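Local coordinates for bifunctional protein FolD (Thermus thermophilus, PDB 6V6Y) that binds NADP and probably oxidises 5,10-methylenetetrahydrofolate to the methenyl form, then hydrolyses it to 10-formyltetrahydrofolate, at residues V159-S164 against Q200-A205; R208-R213 against R234-V239; E215-G220 against P241-V246. All coordinates share one frame; numbering follows the deposited sequence.

Contact 1: residues V159-S164 against Q200-A205. With NAP (NADP nicotinamide-adenine-dinucleotide phosphate), chain B.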
loop_
_atom_site.group_PDB
_atom_site.type_symbol
_atom_site.label_atom_id
_atom_site.label_comp_id
_atom_site.label_asym_id
_atom_site.label_seq_id
_atom_site.Cartn_x
_atom_site.Cartn_y
_atom_site.Cartn_z
ATOM N N VAL A 159 6.077 14.930 -1.999
ATOM C CA VAL A 159 5.376 14.547 -3.222
ATOM C C VAL A 159 6.195 13.487 -3.956
ATOM O O VAL A 159 7.401 13.654 -4.183
ATOM C CB VAL A 159 5.084 15.752 -4.132
ATOM C CG1 VAL A 159 4.422 15.284 -5.433
ATOM C CG2 VAL A 159 4.204 16.777 -3.408
ATOM N N VAL A 160 5.538 12.385 -4.295
ATOM C CA VAL A 160 6.106 11.310 -5.092
ATOM C C VAL A 160 5.388 11.340 -6.434
ATOM O O VAL A 160 4.152 11.250 -6.479
ATOM C CB VAL A 160 5.922 9.962 -4.380
ATOM C CG1 VAL A 160 6.466 8.815 -5.202
ATOM C CG2 VAL A 160 6.527 10.026 -2.979
ATOM N N VAL A 161 6.131 11.517 -7.524
ATOM C CA VAL A 161 5.527 11.542 -8.854
ATOM C C VAL A 161 5.837 10.234 -9.556
ATOM O O VAL A 161 6.996 9.945 -9.876
ATOM C CB VAL A 161 5.996 12.738 -9.693
ATOM C CG1 VAL A 161 5.140 12.831 -10.967
ATOM C CG2 VAL A 161 5.919 14.056 -8.888
ATOM N N GLY A 162 4.787 9.463 -9.832
ATOM C CA GLY A 162 4.916 8.136 -10.385
ATOM C C GLY A 162 4.382 7.152 -9.375
ATOM O O GLY A 162 4.649 7.285 -8.177
ATOM N N ARG A 163 3.623 6.163 -9.826
ATOM C CA ARG A 163 2.923 5.288 -8.900
ATOM C C ARG A 163 3.142 3.824 -9.261
ATOM O O ARG A 163 2.226 3.001 -9.158
ATOM C CB ARG A 163 1.427 5.620 -8.872
ATOM C CG ARG A 163 0.788 5.520 -10.238
ATOM C CD ARG A 163 -0.729 5.540 -10.195
ATOM N NE ARG A 163 -1.229 5.804 -11.540
ATOM C CZ ARG A 163 -2.511 5.862 -11.879
ATOM N NH1 ARG A 163 -3.453 5.659 -10.972
ATOM N NH2 ARG A 163 -2.845 6.124 -13.137
ATOM N N SER A 164 4.357 3.465 -9.679
ATOM C CA SER A 164 4.612 2.082 -10.059
ATOM C C SER A 164 4.770 1.199 -8.825
ATOM O O SER A 164 4.951 1.686 -7.699
ATOM C CB SER A 164 5.871 1.987 -10.916
ATOM O OG SER A 164 6.996 2.028 -10.067
ATOM N N GLN A 200 8.352 19.915 0.063
ATOM C CA GLN A 200 9.665 20.102 0.662
ATOM C C GLN A 200 10.631 19.000 0.237
ATOM O O GLN A 200 11.831 19.249 0.093
ATOM C CB GLN A 200 9.554 20.125 2.184
ATOM C CG GLN A 200 8.592 21.154 2.756
ATOM C CD GLN A 200 8.325 20.904 4.238
ATOM O OE1 GLN A 200 7.704 19.895 4.611
ATOM N NE2 GLN A 200 8.825 21.801 5.094
ATOM N N VAL A 201 10.137 17.774 0.050
ATOM C CA VAL A 201 10.911 16.696 -0.561
ATOM C C VAL A 201 10.129 16.244 -1.783
ATOM O O VAL A 201 8.946 15.886 -1.672
ATOM C CB VAL A 201 11.163 15.528 0.413
ATOM C CG1 VAL A 201 11.986 14.409 -0.249
ATOM C CG2 VAL A 201 11.838 16.017 1.697
ATOM N N LEU A 202 10.775 16.285 -2.948
ATOM C CA LEU A 202 10.160 15.897 -4.213
ATOM C C LEU A 202 10.922 14.709 -4.791
ATOM O O LEU A 202 12.137 14.796 -5.021
ATOM C CB LEU A 202 10.157 17.073 -5.186
ATOM C CG LEU A 202 9.569 16.812 -6.573
ATOM C CD1 LEU A 202 8.062 16.573 -6.496
ATOM C CD2 LEU A 202 9.877 17.981 -7.476
ATOM N N VAL A 203 10.221 13.596 -4.998
ATOM C CA VAL A 203 10.801 12.392 -5.581
ATOM C C VAL A 203 10.127 12.143 -6.919
ATOM O O VAL A 203 8.897 12.040 -6.983
ATOM C CB VAL A 203 10.625 11.172 -4.661
ATOM C CG1 VAL A 203 11.452 9.983 -5.180
ATOM C CG2 VAL A 203 10.980 11.531 -3.219
ATOM N N VAL A 204 10.922 12.017 -7.981
ATOM C CA VAL A 204 10.384 11.901 -9.337
ATOM C C VAL A 204 10.821 10.570 -9.934
ATOM O O VAL A 204 12.019 10.315 -10.086
ATOM C CB VAL A 204 10.829 13.077 -10.222
ATOM C CG1 VAL A 204 10.173 12.997 -11.592
ATOM C CG2 VAL A 204 10.518 14.430 -9.535
ATOM N N ALA A 205 9.835 9.719 -10.295
ATOM C CA ALA A 205 10.086 8.429 -10.961
ATOM C C ALA A 205 9.069 8.243 -12.097
ATOM O O ALA A 205 8.133 7.449 -12.003
ATOM C CB ALA A 205 10.024 7.265 -9.967
HETATM P PA NAP B . 6.508 3.210 -14.712
HETATM O O1A NAP B . 7.173 2.755 -15.954
HETATM O O2A NAP B . 5.520 2.216 -14.236
HETATM O O5B NAP B . 5.823 4.646 -14.953
HETATM C C5B NAP B . 6.174 5.726 -14.118
HETATM C C4B NAP B . 4.943 6.521 -13.699
HETATM O O4B NAP B . 5.145 7.894 -13.963
HETATM C C3B NAP B . 3.682 6.102 -14.436
HETATM O O3B NAP B . 2.907 5.281 -13.593
HETATM C C2B NAP B . 2.967 7.397 -14.794
HETATM O O2B NAP B . 1.748 7.558 -14.100
HETATM C C1B NAP B . 3.938 8.499 -14.384
HETATM N N9A NAP B . 4.174 9.423 -15.511
HETATM C C8A NAP B . 4.762 9.111 -16.710
HETATM N N7A NAP B . 4.792 10.225 -17.475
HETATM C C5A NAP B . 4.237 11.244 -16.783
HETATM C C6A NAP B . 4.023 12.581 -17.096
HETATM N N6A NAP B . 4.396 13.061 -18.279
HETATM N N1A NAP B . 3.420 13.410 -16.172
HETATM C C2A NAP B . 3.036 12.905 -14.947
HETATM N N3A NAP B . 3.254 11.576 -14.643
HETATM C C4A NAP B . 3.841 10.754 -15.547
HETATM O O3 NAP B . 7.612 3.521 -13.582
HETATM P PN NAP B . 9.053 2.872 -13.271
HETATM O O1N NAP B . 8.998 1.433 -13.610
HETATM O O2N NAP B . 9.475 3.303 -11.920
HETATM O O5D NAP B . 9.980 3.614 -14.357
HETATM C C5D NAP B . 10.144 5.014 -14.297
HETATM C C4D NAP B . 11.602 5.390 -14.522
HETATM O O4D NAP B . 12.377 5.114 -13.367
HETATM C C3D NAP B . 12.198 4.590 -15.671
HETATM O O3D NAP B . 12.729 5.467 -16.636
HETATM C C2D NAP B . 13.311 3.776 -15.053
HETATM O O2D NAP B . 14.458 3.819 -15.868
HETATM C C1D NAP B . 13.582 4.471 -13.732
HETATM N N1N NAP B . 14.004 3.497 -12.708
HETATM C C2N NAP B . 15.225 3.645 -12.118
HETATM C C3N NAP B . 15.652 2.742 -11.154
HETATM C C7N NAP B . 16.947 2.978 -10.437
HETATM O O7N NAP B . 17.423 2.000 -9.543
HETATM N N7N NAP B . 17.611 4.109 -10.662
HETATM C C4N NAP B . 14.828 1.686 -10.785
HETATM C C5N NAP B . 13.586 1.547 -11.392
HETATM C C6N NAP B . 13.182 2.463 -12.357
HETATM P P2B NAP B . 0.431 6.714 -14.494
HETATM O O1X NAP B . 0.529 5.324 -13.912
HETATM O O2X NAP B . -0.776 7.413 -13.916
HETATM O O3X NAP B . 0.305 6.627 -15.996
HETATM O O HOH W 1 6.811 5.056 -9.867
#

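Contact 2: residues R208-R213 against R234-V239. With NAP (NADP nicotinamide-adenine-dinucleotide phosphate), chain B.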
loop_
_atom_site.group_PDB
_atom_site.type_symbol
_atom_site.label_atom_id
_atom_site.label_comp_id
_atom_site.label_asym_id
_atom_site.label_seq_id
_atom_site.Cartn_x
_atom_site.Cartn_y
_atom_site.Cartn_z
ATOM N N ARG A 208 10.697 10.355 -17.965
ATOM C CA ARG A 208 10.627 11.376 -19.013
ATOM C C ARG A 208 11.830 12.283 -18.796
ATOM O O ARG A 208 11.915 12.950 -17.743
ATOM C CB ARG A 208 9.313 12.175 -18.963
ATOM C CG ARG A 208 8.001 11.342 -18.838
ATOM C CD ARG A 208 7.844 10.266 -19.927
ATOM N NE ARG A 208 6.504 9.651 -19.975
ATOM C CZ ARG A 208 6.274 8.327 -19.906
ATOM N NH1 ARG A 208 7.296 7.475 -19.771
ATOM N NH2 ARG A 208 5.024 7.843 -19.961
ATOM N N PRO A 209 12.781 12.350 -19.731
ATOM C CA PRO A 209 14.030 13.086 -19.470
ATOM C C PRO A 209 13.787 14.571 -19.238
ATOM O O PRO A 209 13.132 15.242 -20.035
ATOM C CB PRO A 209 14.863 12.847 -20.736
ATOM C CG PRO A 209 14.174 11.771 -21.502
ATOM C CD PRO A 209 12.741 11.756 -21.078
ATOM N N HIS A 210 14.323 15.077 -18.124
ATOM C CA HIS A 210 14.291 16.503 -17.785
ATOM C C HIS A 210 12.880 17.092 -17.839
ATOM O O HIS A 210 12.697 18.288 -18.105
ATOM C CB HIS A 210 15.234 17.299 -18.685
ATOM C CG HIS A 210 16.669 16.913 -18.536
ATOM N ND1 HIS A 210 17.691 17.579 -19.178
ATOM C CD2 HIS A 210 17.256 15.922 -17.821
ATOM C CE1 HIS A 210 18.846 17.018 -18.864
ATOM N NE2 HIS A 210 18.610 16.014 -18.038
ATOM N N LEU A 211 11.876 16.257 -17.555
ATOM C CA LEU A 211 10.489 16.718 -17.523
ATOM C C LEU A 211 10.284 17.821 -16.485
ATOM O O LEU A 211 9.674 18.859 -16.775
ATOM C CB LEU A 211 9.584 15.514 -17.263
ATOM C CG LEU A 211 8.057 15.503 -17.333
ATOM C CD1 LEU A 211 7.472 15.831 -16.008
ATOM C CD2 LEU A 211 7.581 16.479 -18.356
ATOM N N VAL A 212 10.818 17.644 -15.282
ATOM C CA VAL A 212 10.544 18.580 -14.189
ATOM C C VAL A 212 11.438 19.818 -14.311
ATOM O O VAL A 212 12.669 19.722 -14.230
ATOM C CB VAL A 212 10.727 17.895 -12.827
ATOM C CG1 VAL A 212 10.587 18.906 -11.669
ATOM C CG2 VAL A 212 9.736 16.745 -12.691
ATOM N N ARG A 213 10.813 20.986 -14.469
ATOM C CA ARG A 213 11.496 22.264 -14.629
ATOM C C ARG A 213 11.517 23.018 -13.300
ATOM O O ARG A 213 10.887 22.617 -12.322
ATOM C CB ARG A 213 10.815 23.112 -15.714
ATOM C CG ARG A 213 10.460 22.345 -17.001
ATOM C CD ARG A 213 11.701 21.853 -17.736
ATOM N NE ARG A 213 12.686 22.926 -17.906
ATOM C CZ ARG A 213 13.156 23.345 -19.080
ATOM N NH1 ARG A 213 12.738 22.780 -20.201
ATOM N NH2 ARG A 213 14.048 24.334 -19.132
ATOM N N ARG A 234 23.950 9.313 -23.320
ATOM C CA ARG A 234 24.013 9.799 -21.952
ATOM C C ARG A 234 22.909 9.169 -21.101
ATOM O O ARG A 234 22.026 8.445 -21.581
ATOM C CB ARG A 234 23.892 11.324 -21.909
ATOM C CG ARG A 234 24.999 12.061 -22.611
ATOM C CD ARG A 234 25.252 13.406 -21.945
ATOM N NE ARG A 234 26.598 13.482 -21.373
ATOM C CZ ARG A 234 26.903 14.116 -20.243
ATOM N NH1 ARG A 234 25.956 14.740 -19.545
ATOM N NH2 ARG A 234 28.161 14.126 -19.811
ATOM N N LEU A 235 22.983 9.445 -19.805
ATOM C CA LEU A 235 21.939 9.080 -18.863
ATOM C C LEU A 235 21.335 10.370 -18.337
ATOM O O LEU A 235 22.048 11.207 -17.766
ATOM C CB LEU A 235 22.488 8.218 -17.729
ATOM C CG LEU A 235 22.711 6.777 -18.185
ATOM C CD1 LEU A 235 23.044 5.865 -17.021
ATOM C CD2 LEU A 235 21.484 6.300 -18.922
ATOM N N LEU A 236 20.039 10.547 -18.570
ATOM C CA LEU A 236 19.318 11.750 -18.173
ATOM C C LEU A 236 18.298 11.396 -17.102
ATOM O O LEU A 236 17.558 10.414 -17.247
ATOM C CB LEU A 236 18.615 12.386 -19.373
ATOM C CG LEU A 236 19.325 13.566 -20.025
ATOM C CD1 LEU A 236 20.772 13.210 -20.385
ATOM C CD2 LEU A 236 18.534 14.001 -21.248
ATOM N N GLY A 237 18.265 12.187 -16.034
ATOM C CA GLY A 237 17.222 12.053 -15.041
ATOM C C GLY A 237 15.884 12.567 -15.557
ATOM O O GLY A 237 15.746 13.054 -16.682
ATOM N N ASP A 238 14.861 12.419 -14.710
ATOM C CA ASP A 238 13.566 13.022 -15.006
ATOM C C ASP A 238 13.517 14.489 -14.640
ATOM O O ASP A 238 12.544 15.164 -14.978
ATOM C CB ASP A 238 12.438 12.328 -14.255
ATOM C CG ASP A 238 12.315 10.883 -14.606
ATOM O OD1 ASP A 238 12.614 10.517 -15.761
ATOM O OD2 ASP A 238 11.903 10.113 -13.719
ATOM N N VAL A 239 14.526 14.987 -13.943
ATOM C CA VAL A 239 14.544 16.347 -13.432
ATOM C C VAL A 239 15.549 17.159 -14.246
ATOM O O VAL A 239 16.687 16.722 -14.457
ATOM C CB VAL A 239 14.884 16.349 -11.934
ATOM C CG1 VAL A 239 14.933 17.760 -11.416
ATOM C CG2 VAL A 239 13.857 15.487 -11.156
HETATM P PA NAP B . 6.508 3.210 -14.712
HETATM O O1A NAP B . 7.173 2.755 -15.954
HETATM O O2A NAP B . 5.520 2.216 -14.236
HETATM O O5B NAP B . 5.823 4.646 -14.953
HETATM C C5B NAP B . 6.174 5.726 -14.118
HETATM C C4B NAP B . 4.943 6.521 -13.699
HETATM O O4B NAP B . 5.145 7.894 -13.963
HETATM C C3B NAP B . 3.682 6.102 -14.436
HETATM O O3B NAP B . 2.907 5.281 -13.593
HETATM C C2B NAP B . 2.967 7.397 -14.794
HETATM O O2B NAP B . 1.748 7.558 -14.100
HETATM C C1B NAP B . 3.938 8.499 -14.384
HETATM N N9A NAP B . 4.174 9.423 -15.511
HETATM C C8A NAP B . 4.762 9.111 -16.710
HETATM N N7A NAP B . 4.792 10.225 -17.475
HETATM C C5A NAP B . 4.237 11.244 -16.783
HETATM C C6A NAP B . 4.023 12.581 -17.096
HETATM N N6A NAP B . 4.396 13.061 -18.279
HETATM N N1A NAP B . 3.420 13.410 -16.172
HETATM C C2A NAP B . 3.036 12.905 -14.947
HETATM N N3A NAP B . 3.254 11.576 -14.643
HETATM C C4A NAP B . 3.841 10.754 -15.547
HETATM O O3 NAP B . 7.612 3.521 -13.582
HETATM P PN NAP B . 9.053 2.872 -13.271
HETATM O O1N NAP B . 8.998 1.433 -13.610
HETATM O O2N NAP B . 9.475 3.303 -11.920
HETATM O O5D NAP B . 9.980 3.614 -14.357
HETATM C C5D NAP B . 10.144 5.014 -14.297
HETATM C C4D NAP B . 11.602 5.390 -14.522
HETATM O O4D NAP B . 12.377 5.114 -13.367
HETATM C C3D NAP B . 12.198 4.590 -15.671
HETATM O O3D NAP B . 12.729 5.467 -16.636
HETATM C C2D NAP B . 13.311 3.776 -15.053
HETATM O O2D NAP B . 14.458 3.819 -15.868
HETATM C C1D NAP B . 13.582 4.471 -13.732
HETATM N N1N NAP B . 14.004 3.497 -12.708
HETATM C C2N NAP B . 15.225 3.645 -12.118
HETATM C C3N NAP B . 15.652 2.742 -11.154
HETATM C C7N NAP B . 16.947 2.978 -10.437
HETATM O O7N NAP B . 17.423 2.000 -9.543
HETATM N N7N NAP B . 17.611 4.109 -10.662
HETATM C C4N NAP B . 14.828 1.686 -10.785
HETATM C C5N NAP B . 13.586 1.547 -11.392
HETATM C C6N NAP B . 13.182 2.463 -12.357
HETATM P P2B NAP B . 0.431 6.714 -14.494
HETATM O O1X NAP B . 0.529 5.324 -13.912
HETATM O O2X NAP B . -0.776 7.413 -13.916
HETATM O O3X NAP B . 0.305 6.627 -15.996
#

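Contact 3: residues E215-G220 against P241-V246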
loop_
_atom_site.group_PDB
_atom_site.type_symbol
_atom_site.label_atom_id
_atom_site.label_comp_id
_atom_site.label_asym_id
_atom_site.label_seq_id
_atom_site.Cartn_x
_atom_site.Cartn_y
_atom_site.Cartn_z
ATOM N N GLU A 215 10.303 25.846 -12.336
ATOM C CA GLU A 215 9.049 26.436 -11.884
ATOM C C GLU A 215 8.188 25.428 -11.142
ATOM O O GLU A 215 7.319 25.830 -10.355
ATOM C CB GLU A 215 8.272 27.002 -13.073
ATOM C CG GLU A 215 8.879 28.251 -13.664
ATOM C CD GLU A 215 10.004 27.938 -14.640
ATOM O OE1 GLU A 215 10.066 26.776 -15.139
ATOM O OE2 GLU A 215 10.826 28.859 -14.896
ATOM N N TRP A 216 8.411 24.128 -11.381
ATOM C CA TRP A 216 7.704 23.078 -10.664
ATOM C C TRP A 216 8.197 22.890 -9.240
ATOM O O TRP A 216 7.562 22.149 -8.480
ATOM C CB TRP A 216 7.845 21.733 -11.367
ATOM C CG TRP A 216 7.479 21.661 -12.815
ATOM C CD1 TRP A 216 7.586 22.647 -13.761
ATOM C CD2 TRP A 216 6.995 20.498 -13.499
ATOM N NE1 TRP A 216 7.184 22.169 -14.987
ATOM C CE2 TRP A 216 6.814 20.854 -14.852
ATOM C CE3 TRP A 216 6.671 19.192 -13.088
ATOM C CZ2 TRP A 216 6.326 19.954 -15.801
ATOM C CZ3 TRP A 216 6.186 18.300 -14.028
ATOM C CH2 TRP A 216 6.020 18.686 -15.374
ATOM N N VAL A 217 9.319 23.497 -8.863
ATOM C CA VAL A 217 10.015 23.122 -7.641
ATOM C C VAL A 217 9.934 24.257 -6.634
ATOM O O VAL A 217 10.177 25.423 -6.968
ATOM C CB VAL A 217 11.474 22.721 -7.928
ATOM C CG1 VAL A 217 12.149 22.225 -6.658
ATOM C CG2 VAL A 217 11.506 21.639 -8.988
ATOM N N ARG A 218 9.605 23.899 -5.398
ATOM C CA ARG A 218 9.632 24.829 -4.281
ATOM C C ARG A 218 11.057 25.253 -3.948
ATOM O O ARG A 218 11.979 24.428 -3.906
ATOM C CB ARG A 218 8.998 24.167 -3.060
ATOM C CG ARG A 218 8.848 25.047 -1.849
ATOM C CD ARG A 218 7.892 24.395 -0.863
ATOM N NE ARG A 218 7.962 25.032 0.446
ATOM C CZ ARG A 218 7.241 24.663 1.496
ATOM N NH1 ARG A 218 6.390 23.656 1.380
ATOM N NH2 ARG A 218 7.373 25.292 2.661
ATOM N N GLU A 219 11.225 26.540 -3.663
ATOM C CA GLU A 219 12.505 27.051 -3.188
ATOM C C GLU A 219 12.999 26.242 -1.989
ATOM O O GLU A 219 12.253 26.002 -1.034
ATOM C CB GLU A 219 12.361 28.535 -2.816
ATOM C CG GLU A 219 13.635 29.202 -2.309
ATOM C CD GLU A 219 14.696 29.343 -3.406
ATOM O OE1 GLU A 219 14.327 29.769 -4.532
ATOM O OE2 GLU A 219 15.894 29.024 -3.149
ATOM N N GLY A 220 14.262 25.808 -2.052
ATOM C CA GLY A 220 14.851 25.027 -0.972
ATOM C C GLY A 220 14.368 23.592 -0.858
ATOM O O GLY A 220 14.554 22.969 0.192
ATOM N N PRO A 241 18.366 19.772 -15.060
ATOM C CA PRO A 241 19.465 20.286 -14.212
ATOM C C PRO A 241 19.291 21.727 -13.764
ATOM O O PRO A 241 19.877 22.105 -12.743
ATOM C CB PRO A 241 20.724 20.116 -15.087
ATOM C CG PRO A 241 20.258 19.573 -16.409
ATOM C CD PRO A 241 18.864 19.031 -16.231
ATOM N N GLU A 242 18.473 22.533 -14.450
ATOM C CA GLU A 242 18.198 23.884 -13.965
ATOM C C GLU A 242 17.615 23.894 -12.556
ATOM O O GLU A 242 17.653 24.935 -11.889
ATOM C CB GLU A 242 17.241 24.598 -14.915
ATOM C CG GLU A 242 15.808 24.094 -14.819
ATOM C CD GLU A 242 14.891 24.739 -15.845
ATOM O OE1 GLU A 242 13.667 24.453 -15.821
ATOM O OE2 GLU A 242 15.399 25.535 -16.673
ATOM N N VAL A 243 17.076 22.761 -12.091
ATOM C CA VAL A 243 16.445 22.680 -10.772
ATOM C C VAL A 243 17.463 22.932 -9.665
ATOM O O VAL A 243 17.088 23.363 -8.563
ATOM C CB VAL A 243 15.720 21.304 -10.646
ATOM C CG1 VAL A 243 15.416 20.919 -9.189
ATOM C CG2 VAL A 243 14.429 21.314 -11.474
ATOM N N ALA A 244 18.761 22.728 -9.951
ATOM C CA ALA A 244 19.824 23.090 -9.014
ATOM C C ALA A 244 19.818 24.578 -8.660
ATOM O O ALA A 244 20.410 24.963 -7.642
ATOM C CB ALA A 244 21.184 22.692 -9.589
ATOM N N GLU A 245 19.149 25.422 -9.462
ATOM C CA GLU A 245 19.056 26.843 -9.135
ATOM C C GLU A 245 18.083 27.113 -7.993
ATOM O O GLU A 245 18.198 28.140 -7.316
ATOM C CB GLU A 245 18.600 27.654 -10.348
ATOM C CG GLU A 245 19.511 27.634 -11.562
ATOM C CD GLU A 245 18.864 28.271 -12.790
ATOM O OE1 GLU A 245 19.053 27.727 -13.899
ATOM O OE2 GLU A 245 18.156 29.301 -12.650
ATOM N N VAL A 246 17.084 26.252 -7.802
ATOM C CA VAL A 246 16.042 26.481 -6.812
ATOM C C VAL A 246 16.155 25.510 -5.641
ATOM O O VAL A 246 15.835 25.868 -4.505
ATOM C CB VAL A 246 14.643 26.405 -7.467
ATOM C CG1 VAL A 246 14.479 27.503 -8.521
ATOM C CG2 VAL A 246 14.427 25.040 -8.083
#

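Contact 1: residues V159-S164 against Q200-A205
L202 reaches across to the neighbouring strand with its CD1 methyl, which lies 3.9 Å from V159 CB; the two side chains run side by side on the same face of the sheet. The same methyl meets V161 CG2 at 4.1 Å, so one leucine branch covers two valines two residues apart. Beneath them the backbones form a regular parallel ladder that pairs V159 with L202, V160 with V203 and V161 with V204. Four N-H...O bonds hold it, the straightest from V203 N to V159 O (2.9 Å, 177°). Beyond the strand come the predicted NADP-binding residues 162-164. G162 has phi 116°, where a CB would be jammed against the carbonyl O of V161 and would also strike A205 O; its bare CA lies 3.6 Å from O4B of NADP. R163 stretches its chain from CG to NE towards the 2'-phosphate, whose phosphorus lies in the guanidinium plane at its edge. NE donates to O1X at 3.0 Å, and NH2 donates to O2X at 2.6 Å. R163 NH1 makes a salt bridge with D179 of the second subunit. S164 OG gives the diphosphate oxygen O2N a weak bond. In this Rossmann-type sheet strand 157-161 is flanked by 181-185 and strand 201-204 by 222-225; helix 192-196 covers the face of V161 and L202, and helix 168-177 covers that of V160 and V203.

Contact 2: residues R208-R213 against R234-V239
A type II beta turn from R208 to L211 docks against the chain leaving the small antiparallel pair 229-231/234-236. P209 and H210 occupy its corners, and H210 N donates to G237 O at 2.9 Å. Just past the turn V212 N donates to D238 O at 3.0 Å, as part of a single backbone bridge between V212 and V239. D238 folds its carboxylate back over the start of the turn, where OD1 takes a weak bond from R208 N (2.9 Å). N229 ND2 also donates to OD1, while OD2 accepts from V206 N and G207 N. The turn follows strand 201-204 of the Rossmann-type sheet and stands at the adenine end of the cofactor groove: R208 bends at chi2 and presents one guanidinium face to the adenine, with NE 3.1 Å from N7A of NADP. Further along the turn, H210 places CG opposite its own carbonyl carbon (chi1 -63°), which carries the imidazole across L236 at about a right angle. L236 CD2 sits over one face of the ring, off toward the rim and 3.9 Å from the centroid, in a CH-pi contact, and H240 stacks edge-to-face with the same imidazole. With an alanine at H210, L236 would probably lose the ring it packs on and H240 its edge-to-face partner. P209 CB closes on the same L236 CD2, also at 3.9 Å.

Contact 3: residues E215-G220 against P241-V246
V217 sets CG1 opposite its backbone N (chi1 -175°), which directs CG1 to V246 and CG2 to V243, while V246 holds CG1 anti to its carbonyl carbon (chi1 -63°), leaving CG2 between the backbone N and the carbonyl carbon. The contact joins the 3-10 segment 241-245, and V246 just after it, to the loop that leads into strand 222-225 of the Rossmann-type sheet. V246 CG2 lies 3.9 Å from V217 CG1 and 3.8 Å from V217 CB. V217 CG2, the other branch, meets V243 CG2 at 3.9 Å, the two side chains crossing at about a right angle. V217 therefore packs on both V243 of the 3-10 segment and V246 beyond it, and both V217 and V243 also touch V223 of the adjoining strand. At one margin E215 OE1 stands 4.3 Å from E242 OE1; this proximity of like charges is probably eased by R213, the salt-bridge partner of E242, and by K214 N, which donates to the same oxygen. At the other margin E219 OE2 lies 3.4 Å from V246 O, two acceptors that do not bond. There the backbones meet directly: V246 O accepts a bond from G220 N at 2.9 Å (163°).

Contacts 1, 2 and 3 sit side by side in the NAD(P)-binding domain, with neighbouring centres 13 to 15 Å apart. Strand 201-204 of contact 1 packs against contact 2: V204 CG1 meets D238 CB at 3.6 Å and V212 CG2 at 3.9 Å. Contacts 2 and 3 alternate along the chain and are bound by a salt bridge, R213 NE to E242 OE1 at 2.8 Å, with L211 packed on W216 and H210 on P241. Both contact 1 and contact 2 touch NADP, one at its 2'-phosphate, ribose and, weakly, diphosphate, the other at its adenine; contact 3 stands back, with the V217 side chain about 14 Å from the cofactor.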